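Local atomic coordinates of extracellular ligand-binding receptor (Desulfohalobium retbaense DSM 5692, PDB entry 5ERE), a protein that probably acts as an extracellular receptor, binding 2-oxo-4-methylpentanoic acid in a leucine-binding-protein-like module and cytosine in a tandem PAS sensor region. Residues 431-436 / 454-459; 378-383 / 391-396; 4-9 / 38-43; 66-71 / 88-93. All coordinates share one frame; numbering follows the deposited sequence.

Interaction 1: residues 431-436 / 454-459; sequences EGFVGI and SVLTQP. With CYT (6-aminopyrimidin-2(1H)-one), chain C.
Two side chains owe their contacts to the same choice of first torsion: F433 CG (chi1 65°) and T457 OG1 (chi1 56°) each stand between their own backbone N and carbonyl carbon, which carries the ring of F433 onto P459 and the hydroxyl of T457 onto I436. The proline meets the phenylalanine as a CH-pi contact, with P459 CG 3.8 Å from the F433 ring centroid and almost exactly on its normal. At the edge of that ring lies T457 O, a carbonyl buried here with no hydrogen-bond partner in the model; F433 CE1 is 3.5 Å from it. Replacing F433 with an alanine would remove the ring, and P459 CG would probably lose its CH-pi partner and L456 CD2 the packing from F433 CZ.

I436 O is gripped twice by one residue. T457 N donates to it over 2.9 Å in a nearly linear bond, while T457 OG1 reaches a lone pair of I436 O in the carbonyl plane at 3.0 Å. In the loop that leads into strand 434-443, E431 turns its carboxylate to the bound cytosine as a bidentate acceptor: the ligand's N3 gives a bond of 2.7 Å to E431 OE1 and its N4 one of 2.8 Å to E431 OE2. L456 CD2 packs 3.4 Å from E431 OE1, lining that group with methyl surface.

The contact belongs to the hairpin of strands 434-443 and 449-457. Strand 378-385 runs along the far side of 449-457, bringing the Y379 ring edge-to-face to F433, while helix 324-357 packs M343 on T457.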
loop_
_atom_site.group_PDB
_atom_site.type_symbol
_atom_site.label_atom_id
_atom_site.label_comp_id
_atom_site.label_asym_id
_atom_site.label_seq_id
_atom_site.Cartn_x
_atom_site.Cartn_y
_atom_site.Cartn_z
ATOM N N GLU A 431 -17.242 -3.033 29.310
ATOM C CA GLU A 431 -16.143 -3.926 28.970
ATOM C C GLU A 431 -14.759 -3.298 29.150
ATOM O O GLU A 431 -13.763 -4.014 29.117
ATOM C CB GLU A 431 -16.303 -4.418 27.526
ATOM C CG GLU A 431 -17.418 -5.425 27.349
ATOM C CD GLU A 431 -18.814 -4.858 27.226
ATOM O OE1 GLU A 431 -19.035 -3.606 27.262
ATOM O OE2 GLU A 431 -19.722 -5.701 27.093
ATOM N N GLY A 432 -14.710 -1.970 29.322
ATOM C CA GLY A 432 -13.482 -1.259 29.647
ATOM C C GLY A 432 -12.809 -0.442 28.555
ATOM O O GLY A 432 -11.626 -0.128 28.670
ATOM N N PHE A 433 -13.528 -0.103 27.488
ATOM C CA PHE A 433 -12.929 0.706 26.430
ATOM C C PHE A 433 -13.982 1.566 25.730
ATOM O O PHE A 433 -15.191 1.339 25.874
ATOM C CB PHE A 433 -12.174 -0.194 25.434
ATOM C CG PHE A 433 -13.065 -1.163 24.658
ATOM C CD1 PHE A 433 -13.702 -0.751 23.474
ATOM C CD2 PHE A 433 -13.283 -2.452 25.113
ATOM C CE1 PHE A 433 -14.519 -1.625 22.749
ATOM C CE2 PHE A 433 -14.111 -3.339 24.388
ATOM C CZ PHE A 433 -14.727 -2.917 23.214
ATOM N N VAL A 434 -13.514 2.571 25.004
ATOM C CA VAL A 434 -14.395 3.440 24.222
ATOM C C VAL A 434 -14.752 2.689 22.936
ATOM O O VAL A 434 -13.873 2.402 22.112
ATOM C CB VAL A 434 -13.725 4.765 23.900
ATOM C CG1 VAL A 434 -14.612 5.675 23.109
ATOM C CG2 VAL A 434 -13.326 5.459 25.199
ATOM N N GLY A 435 -16.020 2.342 22.784
ATOM C CA GLY A 435 -16.428 1.577 21.622
ATOM C C GLY A 435 -17.742 2.054 21.038
ATOM O O GLY A 435 -18.300 3.068 21.452
ATOM N N ILE A 436 -18.233 1.275 20.083
ATOM C CA ILE A 436 -19.472 1.564 19.339
ATOM C C ILE A 436 -20.368 0.311 19.319
ATOM O O ILE A 436 -19.889 -0.775 18.997
ATOM C CB ILE A 436 -19.175 2.016 17.886
ATOM C CG1 ILE A 436 -18.461 3.369 17.897
ATOM C CG2 ILE A 436 -20.480 2.125 17.066
ATOM C CD1 ILE A 436 -17.807 3.717 16.575
ATOM N N SER A 454 -27.501 -6.683 20.979
ATOM C CA SER A 454 -26.341 -5.813 20.684
ATOM C C SER A 454 -25.108 -6.504 20.072
ATOM O O SER A 454 -24.798 -7.655 20.402
ATOM C CB SER A 454 -25.910 -5.133 21.977
ATOM O OG SER A 454 -24.567 -4.664 21.934
ATOM N N VAL A 455 -24.439 -5.817 19.148
ATOM C CA VAL A 455 -23.046 -6.122 18.794
ATOM C C VAL A 455 -22.233 -4.920 19.211
ATOM O O VAL A 455 -22.517 -3.824 18.767
ATOM C CB VAL A 455 -22.812 -6.388 17.287
ATOM C CG1 VAL A 455 -21.321 -6.516 16.971
ATOM C CG2 VAL A 455 -23.511 -7.685 16.858
ATOM N N LEU A 456 -21.249 -5.158 20.075
ATOM C CA LEU A 456 -20.255 -4.169 20.435
ATOM C C LEU A 456 -18.990 -4.402 19.592
ATOM O O LEU A 456 -18.442 -5.506 19.553
ATOM C CB LEU A 456 -19.958 -4.260 21.947
ATOM C CG LEU A 456 -18.706 -3.549 22.441
ATOM C CD1 LEU A 456 -18.813 -2.058 22.246
ATOM C CD2 LEU A 456 -18.446 -3.880 23.936
ATOM N N THR A 457 -18.519 -3.371 18.901
ATOM C CA THR A 457 -17.351 -3.534 18.022
ATOM C C THR A 457 -16.031 -3.535 18.838
ATOM O O THR A 457 -15.998 -3.076 19.957
ATOM C CB THR A 457 -17.288 -2.433 16.941
ATOM O OG1 THR A 457 -17.288 -1.163 17.583
ATOM C CG2 THR A 457 -18.482 -2.506 16.001
ATOM N N GLN A 458 -14.975 -4.079 18.245
ATOM C CA GLN A 458 -13.622 -4.115 18.802
ATOM C C GLN A 458 -13.099 -2.714 19.100
ATOM O O GLN A 458 -13.533 -1.794 18.438
ATOM C CB GLN A 458 -12.677 -4.765 17.800
ATOM C CG GLN A 458 -12.877 -6.272 17.574
ATOM C CD GLN A 458 -12.125 -7.129 18.589
ATOM O OE1 GLN A 458 -11.062 -6.738 19.079
ATOM N NE2 GLN A 458 -12.666 -8.314 18.899
ATOM N N PRO A 459 -12.168 -2.573 20.068
ATOM C CA PRO A 459 -11.544 -1.279 20.379
ATOM C C PRO A 459 -10.838 -0.678 19.176
ATOM O O PRO A 459 -10.829 0.531 19.064
ATOM C CB PRO A 459 -10.514 -1.606 21.476
ATOM C CG PRO A 459 -10.805 -2.933 21.970
ATOM C CD PRO A 459 -11.646 -3.660 20.930
HETATM N N3 CYT C . -21.578 -3.053 26.528
HETATM C C4 CYT C . -22.242 -3.772 25.624
HETATM N N1 CYT C . -23.164 -1.293 26.280
HETATM C C2 CYT C . -22.008 -1.808 26.882
HETATM O O2 CYT C . -21.378 -1.103 27.703
HETATM N N4 CYT C . -21.763 -5.013 25.327
HETATM C C5 CYT C . -23.431 -3.265 24.993
HETATM C C6 CYT C . -23.852 -2.038 25.344
HETATM O O HOH W 1 -11.291 2.049 21.535
#

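Interaction 2: residues 378-383 / 391-396; sequences AYNCVT and VNVAPK. With CYT (6-aminopyrimidin-2(1H)-one), chain C.
C381 with A394 and T383 with N392 form hydrogen-bonded pairs, V382 with V393 the non-hydrogen-bonded pair between them, in a beta hairpin whose strands run antiparallel at 162°. C381 and A394 exchange two backbone bonds, of which C381 N to A394 O measures 2.8 Å. At the other end V391 and N392 both face T383, a classic beta bulge: T383 N bonds to N392 O, and V391 N to T383 O.

On the face carrying V382 and V393, the two valines touch by one methyl each, V382 CG1 to V393 CG2 at 3.6 Å. V393 CG2 stands anti to the backbone N of V393 (chi1 61° for CG1), a pose that also brings it 3.9 Å from N380 ND2. Both methyls of V382 also border the ligand, CG1 3.7 Å from cytosine N4 and CG2 3.9 Å from its C5. A serine in place of V382 lacks both methyls, and would probably leave V393 CG2 without its packing partner and open a gap beside the pyrimidine. The opposite face, with C381, A394, T383 and N392, meets helix 362-374, where L368 touches A394 and S365 bonds to N392 ND2.

Beyond the cis peptide bond before P395, the side chain of K396 folds back and its NZ reaches V393 O at 3.0 Å, tilted well above that carbonyl's plane. Chemically, the hairpin offers the pocket valine methyls and one amide: N380 OD1 comes within 3.3 Å of the cytosine N4, while N380 ND2 donates to E431 OE2, and is therefore likely to help orient the carboxylate that holds the ligand.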
loop_
_atom_site.group_PDB
_atom_site.type_symbol
_atom_site.label_atom_id
_atom_site.label_comp_id
_atom_site.label_asym_id
_atom_site.label_seq_id
_atom_site.Cartn_x
_atom_site.Cartn_y
_atom_site.Cartn_z
ATOM N N ALA A 378 -16.773 -7.838 15.920
ATOM C CA ALA A 378 -17.352 -7.825 17.267
ATOM C C ALA A 378 -16.322 -8.118 18.344
ATOM O O ALA A 378 -15.414 -8.908 18.170
ATOM C CB ALA A 378 -18.492 -8.836 17.371
ATOM N N TYR A 379 -16.528 -7.467 19.471
ATOM C CA TYR A 379 -15.857 -7.768 20.696
ATOM C C TYR A 379 -16.747 -8.705 21.510
ATOM O O TYR A 379 -16.276 -9.691 22.051
ATOM C CB TYR A 379 -15.582 -6.479 21.455
ATOM C CG TYR A 379 -14.869 -6.701 22.750
ATOM C CD1 TYR A 379 -13.496 -6.842 22.779
ATOM C CD2 TYR A 379 -15.565 -6.776 23.941
ATOM C CE1 TYR A 379 -12.821 -7.013 23.962
ATOM C CE2 TYR A 379 -14.890 -6.961 25.146
ATOM C CZ TYR A 379 -13.518 -7.067 25.141
ATOM O OH TYR A 379 -12.849 -7.257 26.316
ATOM N N ASN A 380 -18.038 -8.373 21.607
ATOM C CA ASN A 380 -19.014 -9.344 22.094
ATOM C C ASN A 380 -20.442 -8.981 21.716
ATOM O O ASN A 380 -20.693 -7.962 21.070
ATOM C CB ASN A 380 -18.900 -9.552 23.616
ATOM C CG ASN A 380 -19.261 -8.322 24.448
ATOM O OD1 ASN A 380 -20.001 -7.453 24.033
ATOM N ND2 ASN A 380 -18.758 -8.291 25.669
ATOM N N CYS A 381 -21.366 -9.834 22.134
ATOM C CA CYS A 381 -22.786 -9.673 21.880
ATOM C C CYS A 381 -23.562 -9.887 23.161
ATOM O O CYS A 381 -23.283 -10.813 23.932
ATOM C CB CYS A 381 -23.279 -10.659 20.796
ATOM S SG CYS A 381 -22.400 -10.608 19.221
ATOM N N VAL A 382 -24.543 -9.027 23.392
ATOM C CA VAL A 382 -25.367 -9.133 24.576
ATOM C C VAL A 382 -26.837 -8.991 24.269
ATOM O O VAL A 382 -27.246 -8.464 23.209
ATOM C CB VAL A 382 -24.999 -8.085 25.627
ATOM C CG1 VAL A 382 -23.551 -8.209 26.038
ATOM C CG2 VAL A 382 -25.294 -6.670 25.111
ATOM N N THR A 383 -27.638 -9.456 25.214
ATOM C CA THR A 383 -29.032 -9.079 25.272
ATOM C C THR A 383 -29.199 -8.232 26.508
ATOM O O THR A 383 -28.452 -8.388 27.476
ATOM C CB THR A 383 -29.981 -10.289 25.301
ATOM O OG1 THR A 383 -29.631 -11.164 26.378
ATOM C CG2 THR A 383 -29.905 -11.012 23.980
ATOM N N VAL A 391 -28.439 -9.059 30.377
ATOM C CA VAL A 391 -28.939 -10.310 30.932
ATOM C C VAL A 391 -28.326 -11.538 30.267
ATOM O O VAL A 391 -28.573 -12.643 30.702
ATOM C CB VAL A 391 -30.486 -10.406 30.816
ATOM C CG1 VAL A 391 -31.147 -9.274 31.599
ATOM C CG2 VAL A 391 -30.947 -10.403 29.354
ATOM N N ASN A 392 -27.539 -11.349 29.212
ATOM C CA ASN A 392 -26.852 -12.466 28.592
ATOM C C ASN A 392 -25.726 -11.927 27.700
ATOM O O ASN A 392 -25.757 -10.766 27.305
ATOM C CB ASN A 392 -27.853 -13.350 27.815
ATOM C CG ASN A 392 -27.344 -14.781 27.594
ATOM O OD1 ASN A 392 -26.251 -15.125 28.012
ATOM N ND2 ASN A 392 -28.161 -15.620 26.941
ATOM N N VAL A 393 -24.715 -12.753 27.434
ATOM C CA VAL A 393 -23.559 -12.350 26.637
ATOM C C VAL A 393 -22.870 -13.551 26.008
ATOM O O VAL A 393 -22.794 -14.606 26.618
ATOM C CB VAL A 393 -22.518 -11.586 27.487
ATOM C CG1 VAL A 393 -21.976 -12.465 28.632
ATOM C CG2 VAL A 393 -21.360 -11.065 26.613
ATOM N N ALA A 394 -22.369 -13.366 24.793
ATOM C CA ALA A 394 -21.406 -14.247 24.188
ATOM C C ALA A 394 -20.266 -13.416 23.621
ATOM O O ALA A 394 -20.509 -12.364 23.051
ATOM C CB ALA A 394 -22.052 -15.095 23.079
ATOM N N PRO A 395 -19.015 -13.885 23.739
ATOM C CA PRO A 395 -18.498 -15.083 24.420
ATOM C C PRO A 395 -18.769 -15.095 25.891
ATOM O O PRO A 395 -18.821 -14.033 26.517
ATOM C CB PRO A 395 -17.004 -15.000 24.168
ATOM C CG PRO A 395 -16.902 -14.272 22.917
ATOM C CD PRO A 395 -17.929 -13.195 23.045
ATOM N N LYS A 396 -18.896 -16.291 26.456
ATOM C CA LYS A 396 -19.237 -16.404 27.860
ATOM C C LYS A 396 -18.094 -15.950 28.762
ATOM O O LYS A 396 -18.314 -15.703 29.942
ATOM C CB LYS A 396 -19.672 -17.851 28.192
ATOM C CG LYS A 396 -21.140 -18.161 27.776
ATOM C CD LYS A 396 -22.151 -17.206 28.470
ATOM C CE LYS A 396 -23.636 -17.467 28.141
ATOM N NZ LYS A 396 -23.976 -17.370 26.702
HETATM N N3 CYT C . -21.578 -3.053 26.528
HETATM C C4 CYT C . -22.242 -3.772 25.624
HETATM N N1 CYT C . -23.164 -1.293 26.280
HETATM C C2 CYT C . -22.008 -1.808 26.882
HETATM O O2 CYT C . -21.378 -1.103 27.703
HETATM N N4 CYT C . -21.763 -5.013 25.327
HETATM C C5 CYT C . -23.431 -3.265 24.993
HETATM C C6 CYT C . -23.852 -2.038 25.344
#

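Interaction 3: residues 4-9 / 38-43; sequences VGVILP and IVFKDG
V6 and its neighbours on strand 3-8 lie beside F40 and I38 of strand 37-42 in a parallel pairing, the two strands of a beta-alpha-beta unit joined through helix 15-32 in the periplasmic-binding-protein fold. V6 illustrates how an inner strand packs against the edge strand 37-42. Its CB is 4.0 Å from F40 CD1, the two side chains lying alongside each other and pointing the same way. From there the branch divides. V6 CG1, anti to the backbone N, goes on to the F40 ring, whereas V6 CG2 turns back along the sheet and meets I38 CD1 at 3.6 Å. That isoleucine in turn lays its CG2 over one face of F40, near the rim, so the three form a continuous apolar patch, and helix 15-32 adds V25 and L29 to I38. On the other face of the sheet, helix 47-60 covers I7 and V39.

Backbone bonds run the length of the pair; K41 N, for example, donates to V6 O at 2.9 Å. D42 turns its carboxylate to S11 and G44. The ladder closes with G43 N bonded to L8 O at 2.8 Å, and beside it I7 CG2 rests 3.5 Å from G43 CA.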
loop_
_atom_site.group_PDB
_atom_site.type_symbol
_atom_site.label_atom_id
_atom_site.label_comp_id
_atom_site.label_asym_id
_atom_site.label_seq_id
_atom_site.Cartn_x
_atom_site.Cartn_y
_atom_site.Cartn_z
ATOM N N VAL A 4 34.098 -0.296 -4.516
ATOM C CA VAL A 4 32.745 -0.797 -4.683
ATOM C C VAL A 4 32.522 -1.157 -6.164
ATOM O O VAL A 4 32.669 -0.314 -7.054
ATOM C CB VAL A 4 31.696 0.218 -4.193
ATOM C CG1 VAL A 4 30.258 -0.288 -4.480
ATOM C CG2 VAL A 4 31.875 0.481 -2.708
ATOM N N GLY A 5 32.204 -2.424 -6.417
ATOM C CA GLY A 5 31.826 -2.864 -7.752
ATOM C C GLY A 5 30.331 -2.682 -8.053
ATOM O O GLY A 5 29.480 -3.008 -7.234
ATOM N N VAL A 6 30.024 -2.137 -9.225
ATOM C CA VAL A 6 28.666 -1.736 -9.577
ATOM C C VAL A 6 28.292 -2.319 -10.954
ATOM O O VAL A 6 28.827 -1.890 -11.975
ATOM C CB VAL A 6 28.511 -0.231 -9.642
ATOM C CG1 VAL A 6 27.070 0.121 -10.011
ATOM C CG2 VAL A 6 28.973 0.470 -8.291
ATOM N N ILE A 7 27.400 -3.304 -10.944
ATOM C CA ILE A 7 27.035 -4.079 -12.130
ATOM C C ILE A 7 25.699 -3.606 -12.662
ATOM O O ILE A 7 24.677 -3.777 -12.022
ATOM C CB ILE A 7 26.964 -5.574 -11.820
ATOM C CG1 ILE A 7 28.242 -5.973 -11.097
ATOM C CG2 ILE A 7 26.770 -6.365 -13.116
ATOM C CD1 ILE A 7 28.322 -7.437 -10.598
ATOM N N LEU A 8 25.748 -2.983 -13.828
ATOM C CA LEU A 8 24.582 -2.332 -14.439
ATOM C C LEU A 8 24.341 -2.870 -15.856
ATOM O O LEU A 8 25.279 -3.266 -16.546
ATOM C CB LEU A 8 24.789 -0.835 -14.524
ATOM C CG LEU A 8 25.251 -0.108 -13.239
ATOM C CD1 LEU A 8 25.485 1.362 -13.585
ATOM C CD2 LEU A 8 24.203 -0.294 -12.133
ATOM N N PRO A 9 23.085 -2.838 -16.304
ATOM C CA PRO A 9 22.770 -3.565 -17.536
ATOM C C PRO A 9 23.012 -2.709 -18.780
ATOM O O PRO A 9 22.060 -2.395 -19.492
ATOM C CB PRO A 9 21.291 -3.907 -17.347
ATOM C CG PRO A 9 20.764 -2.742 -16.486
ATOM C CD PRO A 9 21.873 -2.406 -15.586
ATOM N N ILE A 38 34.806 3.573 -7.257
ATOM C CA ILE A 38 33.825 2.804 -8.024
ATOM C C ILE A 38 34.484 2.145 -9.209
ATOM O O ILE A 38 35.295 2.774 -9.877
ATOM C CB ILE A 38 32.681 3.688 -8.553
ATOM C CG1 ILE A 38 31.755 4.110 -7.416
ATOM C CG2 ILE A 38 31.850 2.958 -9.588
ATOM C CD1 ILE A 38 30.983 2.997 -6.815
ATOM N N VAL A 39 34.147 0.886 -9.479
ATOM C CA VAL A 39 34.399 0.325 -10.802
ATOM C C VAL A 39 33.070 -0.254 -11.353
ATOM O O VAL A 39 32.280 -0.864 -10.638
ATOM C CB VAL A 39 35.533 -0.730 -10.783
ATOM C CG1 VAL A 39 36.826 -0.104 -10.224
ATOM C CG2 VAL A 39 35.173 -1.941 -9.968
ATOM N N PHE A 40 32.818 0.028 -12.621
ATOM C CA PHE A 40 31.573 -0.335 -13.269
ATOM C C PHE A 40 31.804 -1.606 -14.056
ATOM O O PHE A 40 32.873 -1.783 -14.647
ATOM C CB PHE A 40 31.092 0.765 -14.194
ATOM C CG PHE A 40 30.617 1.986 -13.484
ATOM C CD1 PHE A 40 29.365 2.004 -12.892
ATOM C CD2 PHE A 40 31.422 3.114 -13.416
ATOM C CE1 PHE A 40 28.924 3.120 -12.240
ATOM C CE2 PHE A 40 30.977 4.258 -12.785
ATOM C CZ PHE A 40 29.730 4.265 -12.189
ATOM N N LYS A 41 30.826 -2.499 -14.015
ATOM C CA LYS A 41 30.835 -3.676 -14.876
ATOM C C LYS A 41 29.496 -3.771 -15.624
ATOM O O LYS A 41 28.455 -3.254 -15.173
ATOM C CB LYS A 41 31.094 -4.955 -14.072
ATOM C CG LYS A 41 32.440 -4.988 -13.308
ATOM C CD LYS A 41 33.623 -5.051 -14.259
ATOM C CE LYS A 41 34.937 -5.109 -13.487
ATOM N NZ LYS A 41 36.086 -4.707 -14.340
ATOM N N ASP A 42 29.541 -4.446 -16.768
ATOM C CA ASP A 42 28.394 -4.534 -17.669
ATOM C C ASP A 42 27.701 -5.864 -17.367
ATOM O O ASP A 42 28.241 -6.941 -17.611
ATOM C CB ASP A 42 28.866 -4.417 -19.121
ATOM C CG ASP A 42 27.696 -4.335 -20.126
ATOM O OD1 ASP A 42 26.526 -4.467 -19.726
ATOM O OD2 ASP A 42 27.972 -4.077 -21.303
ATOM N N GLY A 43 26.527 -5.787 -16.761
ATOM C CA GLY A 43 25.771 -6.988 -16.463
ATOM C C GLY A 43 25.084 -7.596 -17.690
ATOM O O GLY A 43 24.622 -8.731 -17.637
#

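Interaction 4: residues 66-71 / 88-93; sequences AVVSCS and FHVAIG. With COI (2-oxo-4-methylpentanoic acid), chain B.
V67 pairs with H89, V68 with V90, S69 with A91 and C70 with I92 along two parallel strands inclined at 19°, which with helix 72-84 make a beta-alpha-beta unit of the periplasmic-binding-protein fold. Backbone bonds cross in turn from each strand, among them V90 N to V67 O at 2.9 Å and S69 N to V90 O at 3.0 Å.

One face of the sheet carries a polar pair. H89 swings CG anti to its backbone nitrogen (chi1 -178°), which lays the imidazole along the neighbouring strand with its edge toward S69. There S69 OG and H89 NE2 are hydrogen-bonded at 2.9 Å. The same edge brings H89 CD2 to V67 O at 3.2 Å. Both ring nitrogens are engaged, since H89 ND1 bonds to T105, and S69 OG has a second partner in S75 of helix 72-84; the imidazole is thereby fixed in rotation within a buried setting.

The other face is apolar. V68 and V90 lie side by side, while V68 and I92 meet at about a right angle, with V68 CG1 4.0 Å from I92 CG1. L262 of helix 254-271 covers all three.

Both strands end at the 2-oxo-4-methylpentanoic acid pocket, to which S71 and G93 belong, and C70 SG comes within 4.1 Å of the ligand's C5. S71, the N-cap of helix 72-84, shows a hydroxyl used twice: its OG accepts from A74 N, and donates to a lone pair of C70 O, in the carbonyl plane, at 2.7 Å.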
loop_
_atom_site.group_PDB
_atom_site.type_symbol
_atom_site.label_atom_id
_atom_site.label_comp_id
_atom_site.label_asym_id
_atom_site.label_seq_id
_atom_site.Cartn_x
_atom_site.Cartn_y
_atom_site.Cartn_z
ATOM N N ALA A 66 32.186 -4.001 -1.434
ATOM C CA ALA A 66 30.801 -4.312 -1.763
ATOM C C ALA A 66 30.570 -4.481 -3.254
ATOM O O ALA A 66 31.355 -4.026 -4.086
ATOM C CB ALA A 66 29.872 -3.245 -1.278
ATOM N N VAL A 67 29.439 -5.099 -3.558
ATOM C CA VAL A 67 28.953 -5.250 -4.932
ATOM C C VAL A 67 27.543 -4.755 -4.979
ATOM O O VAL A 67 26.713 -5.181 -4.196
ATOM C CB VAL A 67 28.997 -6.720 -5.412
ATOM C CG1 VAL A 67 28.455 -6.838 -6.861
ATOM C CG2 VAL A 67 30.381 -7.188 -5.390
ATOM N N VAL A 68 27.290 -3.828 -5.898
ATOM C CA VAL A 68 25.968 -3.325 -6.161
ATOM C C VAL A 68 25.524 -3.900 -7.512
ATOM O O VAL A 68 26.302 -3.896 -8.462
ATOM C CB VAL A 68 25.972 -1.784 -6.190
ATOM C CG1 VAL A 68 24.591 -1.247 -6.380
ATOM C CG2 VAL A 68 26.570 -1.272 -4.836
ATOM N N SER A 69 24.308 -4.411 -7.579
ATOM C CA SER A 69 23.765 -4.872 -8.851
ATOM C C SER A 69 22.433 -4.244 -9.143
ATOM O O SER A 69 21.585 -4.169 -8.271
ATOM C CB SER A 69 23.633 -6.395 -8.847
ATOM O OG SER A 69 22.727 -6.811 -7.850
ATOM N N CYS A 70 22.258 -3.811 -10.390
ATOM C CA CYS A 70 20.970 -3.377 -10.887
ATOM C C CYS A 70 20.238 -4.563 -11.544
ATOM O O CYS A 70 20.874 -5.347 -12.215
ATOM C CB CYS A 70 21.132 -2.250 -11.902
ATOM S SG CYS A 70 19.544 -1.932 -12.730
ATOM N N SER A 71 18.922 -4.628 -11.314
ATOM C CA SER A 71 17.906 -5.489 -11.974
ATOM C C SER A 71 17.566 -6.670 -11.073
ATOM O O SER A 71 18.421 -7.202 -10.372
ATOM C CB SER A 71 18.327 -5.991 -13.366
ATOM O OG SER A 71 19.181 -7.105 -13.275
ATOM N N PHE A 88 29.650 -7.953 0.786
ATOM C CA PHE A 88 28.463 -7.186 1.021
ATOM C C PHE A 88 27.777 -6.850 -0.338
ATOM O O PHE A 88 28.432 -6.572 -1.360
ATOM C CB PHE A 88 28.780 -5.920 1.812
ATOM C CG PHE A 88 27.586 -5.059 2.054
ATOM C CD1 PHE A 88 26.538 -5.512 2.835
ATOM C CD2 PHE A 88 27.492 -3.810 1.471
ATOM C CE1 PHE A 88 25.415 -4.725 3.036
ATOM C CE2 PHE A 88 26.369 -3.013 1.664
ATOM C CZ PHE A 88 25.342 -3.471 2.454
ATOM N N HIS A 89 26.466 -6.957 -0.334
ATOM C CA HIS A 89 25.693 -6.877 -1.565
ATOM C C HIS A 89 24.548 -5.906 -1.407
ATOM O O HIS A 89 23.795 -5.970 -0.439
ATOM C CB HIS A 89 25.167 -8.270 -1.968
ATOM C CG HIS A 89 24.390 -8.263 -3.252
ATOM N ND1 HIS A 89 23.227 -8.992 -3.417
ATOM C CD2 HIS A 89 24.599 -7.615 -4.425
ATOM C CE1 HIS A 89 22.744 -8.778 -4.633
ATOM N NE2 HIS A 89 23.561 -7.958 -5.268
ATOM N N VAL A 90 24.423 -4.999 -2.370
ATOM C CA VAL A 90 23.300 -4.085 -2.417
ATOM C C VAL A 90 22.545 -4.284 -3.751
ATOM O O VAL A 90 23.155 -4.368 -4.799
ATOM C CB VAL A 90 23.718 -2.610 -2.300
ATOM C CG1 VAL A 90 22.494 -1.740 -2.307
ATOM C CG2 VAL A 90 24.518 -2.402 -0.997
ATOM N N ALA A 91 21.230 -4.394 -3.681
ATOM C CA ALA A 91 20.391 -4.494 -4.893
ATOM C C ALA A 91 19.647 -3.189 -5.095
ATOM O O ALA A 91 18.944 -2.708 -4.193
ATOM C CB ALA A 91 19.440 -5.623 -4.773
ATOM N N ILE A 92 19.808 -2.631 -6.288
ATOM C CA ILE A 92 19.071 -1.450 -6.701
ATOM C C ILE A 92 18.277 -1.839 -7.975
ATOM O O ILE A 92 18.580 -2.862 -8.617
ATOM C CB ILE A 92 20.022 -0.278 -6.941
ATOM C CG1 ILE A 92 21.047 -0.596 -8.033
ATOM C CG2 ILE A 92 20.780 0.060 -5.601
ATOM C CD1 ILE A 92 21.787 0.651 -8.565
ATOM N N GLY A 93 17.270 -1.048 -8.326
ATOM C CA GLY A 93 16.400 -1.395 -9.458
ATOM C C GLY A 93 16.012 -2.872 -9.428
ATOM O O GLY A 93 16.130 -3.606 -10.428
HETATM C C1 COI B . 13.535 -4.293 -11.528
HETATM O O1 COI B . 14.029 -5.428 -11.760
HETATM O O2 COI B . 12.817 -4.067 -10.522
HETATM C C2 COI B . 13.874 -3.175 -12.455
HETATM O O3 COI B . 13.390 -2.072 -12.287
HETATM C C3 COI B . 14.858 -3.509 -13.551
HETATM C C4 COI B . 14.969 -2.373 -14.505
HETATM C C5 COI B . 16.322 -2.481 -15.176
HETATM C C6 COI B . 13.800 -2.542 -15.464
#

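Read from the N terminus, four contacts close four loops in series, none nested in or crossing another. Interaction 3 closes the first beta-alpha-beta unit, around helix 15-32, and interaction 4 a later one, around helix 72-84; strands 3-8 and 64-70 are direct neighbours, so the two merge into one parallel sheet with centres about 9 Å apart. Interactions 2 and 1 follow as successive hairpins of the sensor region, joined where strand 378-385 lies against strand 449-457, and both touch the cytosine. The two pairs stand on opposite sides of the chain's centre, their contact centres about 49 to 64 Å apart, each pair belonging to a different ligand-binding module.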